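Local coordinates for E3 ubiquitin-protein ligase HERC2 (Homo sapiens, PDB 4L1M) that probably serves as a HECT-type E3 ubiquitin ligase, a large protein of which this chain is the first RCC1-like beta-propeller domain, at residues A[31-35]-A[78-84]; A[186-190]-A[247-251]. One frame throughout, in Å; residues are numbered along the deposited sequence. Where two conformers were deposited one is given.

Contact 1: A[31-35]-A[78-84]; sequences GLIGW and AYNSDTL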
loop_
_atom_site.group_PDB
_atom_site.type_symbol
_atom_site.label_atom_id
_atom_site.label_comp_id
_atom_site.label_asym_id
_atom_site.label_seq_id
_atom_site.Cartn_x
_atom_site.Cartn_y
_atom_site.Cartn_z
ATOM N N GLY A 31 0.045 7.040 -16.765
ATOM C CA GLY A 31 0.958 7.881 -15.985
ATOM C C GLY A 31 2.335 7.934 -16.620
ATOM O O GLY A 31 2.459 7.796 -17.814
ATOM N N LEU A 32 3.366 8.109 -15.805
ATOM C CA LEU A 32 4.731 8.257 -16.308
ATOM C C LEU A 32 5.324 6.885 -16.594
ATOM O O LEU A 32 5.922 6.245 -15.734
ATOM C CB LEU A 32 5.582 9.045 -15.296
ATOM C CG LEU A 32 7.056 9.341 -15.629
ATOM C CD1 LEU A 32 7.199 10.159 -16.897
ATOM C CD2 LEU A 32 7.719 10.043 -14.443
ATOM N N ILE A 33 5.147 6.447 -17.825
ATOM C CA ILE A 33 5.523 5.116 -18.258
ATOM C C ILE A 33 6.378 5.242 -19.475
ATOM O O ILE A 33 5.977 5.852 -20.456
ATOM C CB ILE A 33 4.274 4.306 -18.599
ATOM C CG1 ILE A 33 3.668 3.757 -17.318
ATOM C CG2 ILE A 33 4.580 3.153 -19.548
ATOM C CD1 ILE A 33 2.224 3.361 -17.489
ATOM N N GLY A 34 7.563 4.645 -19.416
ATOM C CA GLY A 34 8.579 4.859 -20.435
ATOM C C GLY A 34 8.562 3.927 -21.635
ATOM O O GLY A 34 9.311 4.161 -22.566
ATOM N N TRP A 35 7.738 2.877 -21.641
ATOM C CA TRP A 35 7.693 1.940 -22.785
ATOM C C TRP A 35 6.762 2.428 -23.907
ATOM O O TRP A 35 6.998 2.144 -25.089
ATOM C CB TRP A 35 7.359 0.482 -22.368
ATOM C CG TRP A 35 6.134 0.238 -21.491
ATOM C CD1 TRP A 35 4.835 0.118 -21.907
ATOM C CD2 TRP A 35 6.121 -0.004 -20.081
ATOM N NE1 TRP A 35 4.020 -0.148 -20.838
ATOM C CE2 TRP A 35 4.783 -0.226 -19.706
ATOM C CE3 TRP A 35 7.104 -0.025 -19.098
ATOM C CZ2 TRP A 35 4.408 -0.457 -18.387
ATOM C CZ3 TRP A 35 6.732 -0.261 -17.801
ATOM C CH2 TRP A 35 5.396 -0.474 -17.453
ATOM N N ALA A 78 10.689 -2.074 -14.581
ATOM C CA ALA A 78 10.922 -0.638 -14.302
ATOM C C ALA A 78 9.892 0.210 -15.029
ATOM O O ALA A 78 9.523 -0.088 -16.159
ATOM C CB ALA A 78 12.331 -0.220 -14.731
ATOM N N TYR A 79 9.477 1.300 -14.404
ATOM C CA TYR A 79 8.538 2.232 -15.023
ATOM C C TYR A 79 9.113 2.890 -16.231
ATOM O O TYR A 79 8.393 3.163 -17.186
ATOM C CB TYR A 79 8.146 3.355 -14.046
ATOM C CG TYR A 79 7.528 2.914 -12.746
ATOM C CD1 TYR A 79 6.395 2.108 -12.719
ATOM C CD2 TYR A 79 8.057 3.319 -11.557
ATOM C CE1 TYR A 79 5.824 1.706 -11.521
ATOM C CE2 TYR A 79 7.478 2.951 -10.347
ATOM C CZ TYR A 79 6.369 2.141 -10.324
ATOM O OH TYR A 79 5.850 1.787 -9.102
ATOM N N ASN A 80 10.404 3.195 -16.184
ATOM C CA ASN A 80 11.035 3.991 -17.234
ATOM C C ASN A 80 11.923 3.199 -18.170
ATOM O O ASN A 80 12.746 3.768 -18.865
ATOM C CB ASN A 80 11.819 5.167 -16.642
ATOM C CG ASN A 80 11.983 6.306 -17.639
ATOM O OD1 ASN A 80 11.018 6.730 -18.288
ATOM N ND2 ASN A 80 13.216 6.795 -17.790
ATOM N N SER A 81 11.755 1.886 -18.201
ATOM C CA SER A 81 12.397 1.060 -19.230
ATOM C C SER A 81 11.815 1.373 -20.610
ATOM O O SER A 81 10.684 1.820 -20.722
ATOM C CB SER A 81 12.290 -0.446 -18.873
ATOM O OG SER A 81 12.969 -1.250 -19.826
ATOM N N ASP A 82 12.607 1.157 -21.656
ATOM C CA ASP A 82 12.164 1.408 -23.042
ATOM C C ASP A 82 11.211 0.305 -23.537
ATOM O O ASP A 82 10.388 0.530 -24.430
ATOM C CB ASP A 82 13.379 1.588 -24.005
ATOM C CG ASP A 82 14.399 0.436 -23.923
ATOM O OD1 ASP A 82 14.394 -0.315 -22.922
ATOM O OD2 ASP A 82 15.217 0.292 -24.863
ATOM N N THR A 83 11.325 -0.873 -22.930
ATOM C CA THR A 83 10.590 -2.042 -23.377
ATOM C C THR A 83 9.850 -2.606 -22.175
ATOM O O THR A 83 10.375 -2.627 -21.049
ATOM C CB THR A 83 11.542 -3.055 -24.086
ATOM O OG1 THR A 83 10.842 -4.230 -24.525
ATOM C CG2 THR A 83 12.690 -3.472 -23.195
ATOM N N LEU A 84 8.591 -2.974 -22.402
ATOM C CA LEU A 84 7.790 -3.711 -21.419
ATOM C C LEU A 84 8.123 -5.184 -21.530
ATOM O O LEU A 84 7.930 -5.762 -22.577
ATOM C CB LEU A 84 6.328 -3.502 -21.705
ATOM C CG LEU A 84 5.342 -4.308 -20.861
ATOM C CD1 LEU A 84 5.606 -4.160 -19.365
ATOM C CD2 LEU A 84 3.916 -3.891 -21.194
#
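At the seam between two neighbouring blades of the seven-bladed RCC1-like propeller, I33, G34 and W35 meet the turn and loop of residues 78-84. The loop from G31 leaves strand 27-31, which belongs to the blade completed by the C-terminal strands; the other segment follows strand 74-78 of the next blade. A type I beta turn from A78 to S81 presents the carbonyl of Y79 to the incoming chain, and G34 N donates to Y79 O at 2.8 Å with a nearly straight N-H...O angle of 168°. The chains stay close at W35, whose CA directs a C-H toward D82 O at 3.5 Å.

W35 contributes the largest share of the buried surface. It was modelled in two conformers; in the one described, CG lies between the backbone N and the carbonyl carbon (chi1 51°), which brings the indole back across its own loop. I33 CG2 sits over the centre of one face of the W35 indole, 3.4 Å above the plane, and L84 covers the opposite face. There L84 CB makes a CH-pi contact 3.8 Å from the centroid of the five-membered ring of W35, 12° off the normal, while the two methyls reach on over the indole, CD2 toward NE1 and CD1 toward CZ2. Y79 OH hydrogen-bonds A61 O, and Q77 touches both W35 and L84. In the plane of the indole, the six-membered ring points its edge at a backbone carbonyl, with W35 CZ3 3.2 Å from A78 O.

Contact 2: A[186-190]-A[247-251]; sequences GHGSS and CKTPK. With SO4 (sulfate ion), chain E.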
loop_
_atom_site.group_PDB
_atom_site.type_symbol
_atom_site.label_atom_id
_atom_site.label_comp_id
_atom_site.label_asym_id
_atom_site.label_seq_id
_atom_site.Cartn_x
_atom_site.Cartn_y
_atom_site.Cartn_z
ATOM N N GLY A 186 6.586 2.116 16.454
ATOM C CA GLY A 186 5.600 1.954 17.537
ATOM C C GLY A 186 6.091 1.291 18.829
ATOM O O GLY A 186 5.271 0.812 19.614
ATOM N N HIS A 187 7.399 1.279 19.076
ATOM C CA HIS A 187 7.926 0.657 20.293
ATOM C C HIS A 187 8.374 1.650 21.346
ATOM O O HIS A 187 9.211 1.327 22.164
ATOM C CB HIS A 187 9.100 -0.267 19.958
ATOM C CG HIS A 187 8.819 -1.187 18.825
ATOM N ND1 HIS A 187 7.762 -2.073 18.842
ATOM C CD2 HIS A 187 9.433 -1.342 17.627
ATOM C CE1 HIS A 187 7.755 -2.751 17.713
ATOM N NE2 HIS A 187 8.751 -2.321 16.956
ATOM N N GLY A 188 7.840 2.862 21.328
ATOM C CA GLY A 188 8.127 3.834 22.398
ATOM C C GLY A 188 9.467 4.541 22.319
ATOM O O GLY A 188 9.890 5.167 23.267
ATOM N N SER A 189 10.146 4.442 21.190
ATOM C CA SER A 189 11.408 5.164 20.981
ATOM C C SER A 189 11.618 5.382 19.483
ATOM O O SER A 189 10.776 5.014 18.689
ATOM C CB SER A 189 12.585 4.399 21.595
ATOM O OG SER A 189 13.060 3.363 20.749
ATOM N N SER A 190 12.745 5.965 19.128
ATOM C CA SER A 190 13.101 6.222 17.745
ATOM C C SER A 190 14.174 5.268 17.241
ATOM O O SER A 190 14.767 5.518 16.196
ATOM C CB SER A 190 13.620 7.663 17.608
ATOM O OG SER A 190 12.554 8.591 17.641
ATOM N N CYS A 247 3.700 10.592 17.997
ATOM C CA CYS A 247 3.770 9.698 19.132
ATOM C C CYS A 247 4.537 8.451 18.748
ATOM O O CYS A 247 4.638 8.104 17.551
ATOM C CB CYS A 247 2.367 9.367 19.639
ATOM S SG CYS A 247 1.333 8.400 18.532
ATOM N N LYS A 248 5.040 7.751 19.760
ATOM C CA LYS A 248 5.942 6.633 19.535
ATOM C C LYS A 248 5.362 5.257 19.880
ATOM O O LYS A 248 6.059 4.252 19.806
ATOM C CB LYS A 248 7.232 6.905 20.287
ATOM C CG LYS A 248 7.850 8.185 19.792
ATOM C CD LYS A 248 9.279 8.371 20.216
ATOM C CE LYS A 248 9.643 9.837 20.077
ATOM N NZ LYS A 248 11.115 9.990 20.042
ATOM N N THR A 249 4.092 5.228 20.263
ATOM C CA THR A 249 3.374 3.976 20.507
ATOM C C THR A 249 1.965 4.164 19.946
ATOM O O THR A 249 1.511 5.301 19.821
ATOM C CB THR A 249 3.278 3.669 21.998
ATOM O OG1 THR A 249 2.591 4.736 22.631
ATOM C CG2 THR A 249 4.650 3.564 22.616
ATOM N N PRO A 250 1.285 3.066 19.581
ATOM C CA PRO A 250 -0.044 3.139 18.966
ATOM C C PRO A 250 -1.106 3.833 19.806
ATOM O O PRO A 250 -1.196 3.581 21.006
ATOM C CB PRO A 250 -0.449 1.672 18.820
ATOM C CG PRO A 250 0.829 0.928 18.825
ATOM C CD PRO A 250 1.759 1.684 19.711
ATOM N N LYS A 251 -1.887 4.694 19.171
ATOM C CA LYS A 251 -2.945 5.408 19.832
ATOM C C LYS A 251 -4.203 5.386 18.969
ATOM O O LYS A 251 -4.124 5.419 17.758
ATOM C CB LYS A 251 -2.511 6.839 20.146
ATOM C CG LYS A 251 -1.463 6.938 21.254
ATOM C CD LYS A 251 -1.129 8.387 21.603
ATOM C CE LYS A 251 -0.199 8.519 22.822
HETATM S S SO4 E . 4.344 8.216 23.323
HETATM O O1 SO4 E . 3.054 7.669 22.850
HETATM O O2 SO4 E . 4.702 9.521 22.681
HETATM O O3 SO4 E . 4.156 8.365 24.789
HETATM O O4 SO4 E . 5.466 7.268 23.125
#
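G188 N donates to K248 O at 2.7 Å, where a tight bend through G186 and G188, both at positive phi, passes the corner at K248 and T249. The same carbonyl is also approached by a C-H of G186, with G186 CA 3.3 Å from K248 O, so the bend wraps round this one oxygen. The contact joins the loop before strand 196-198 of one propeller blade to the start of strand 250-252, the last strand of the next, and P250 CD packs at 3.6 Å from G186 O.

K248 reaches along residues 189-190, while T249 places one branch on G188 and the other on the sulfate. Beyond CG, K248 runs extended alongside S189, its CD at 3.9 Å from S189 CA, and ends with NZ donating to S190 OG at 3.1 Å. In T249, CG2, anti to its own carbonyl carbon, lies at 3.5 Å from G188 CA, while T249 OG1 (chi1 60°) donates to sulfate O1 at 3.0 Å. K248 N adds a weak hydrogen bond to sulfate O2, and the modelled end of K251, CE, comes close to the same ion.

The sulfate is probably from the crystallisation liquor; held by the T249 hydroxyl and the weak bond from K248 N, it is consistent with a corner that binds anions weakly, to which the charge of K251 may add.

In the fold
From the N terminus, strand 27-31 enters the blade that it shares with strands 365-370 and 374-379 near the C terminus, the pairing by which the ring is closed. Contact 1 follows at once, joining that blade to the next, strands 55-60 to 87-88, and closing a loop of 42 intervening residues. The chain then builds one further blade and three strands of the next before contact 2 opens at 186-190; it closes at 247-251, with 56 residues between its segments, joining the blade that ends in strand 196-198 to the one that ends in strand 250-252. The two loops are in series, neither nested nor crossed. Their centres lie 39 Å apart on opposite sides of the chain's centre, each contact joining adjacent blades near the surface.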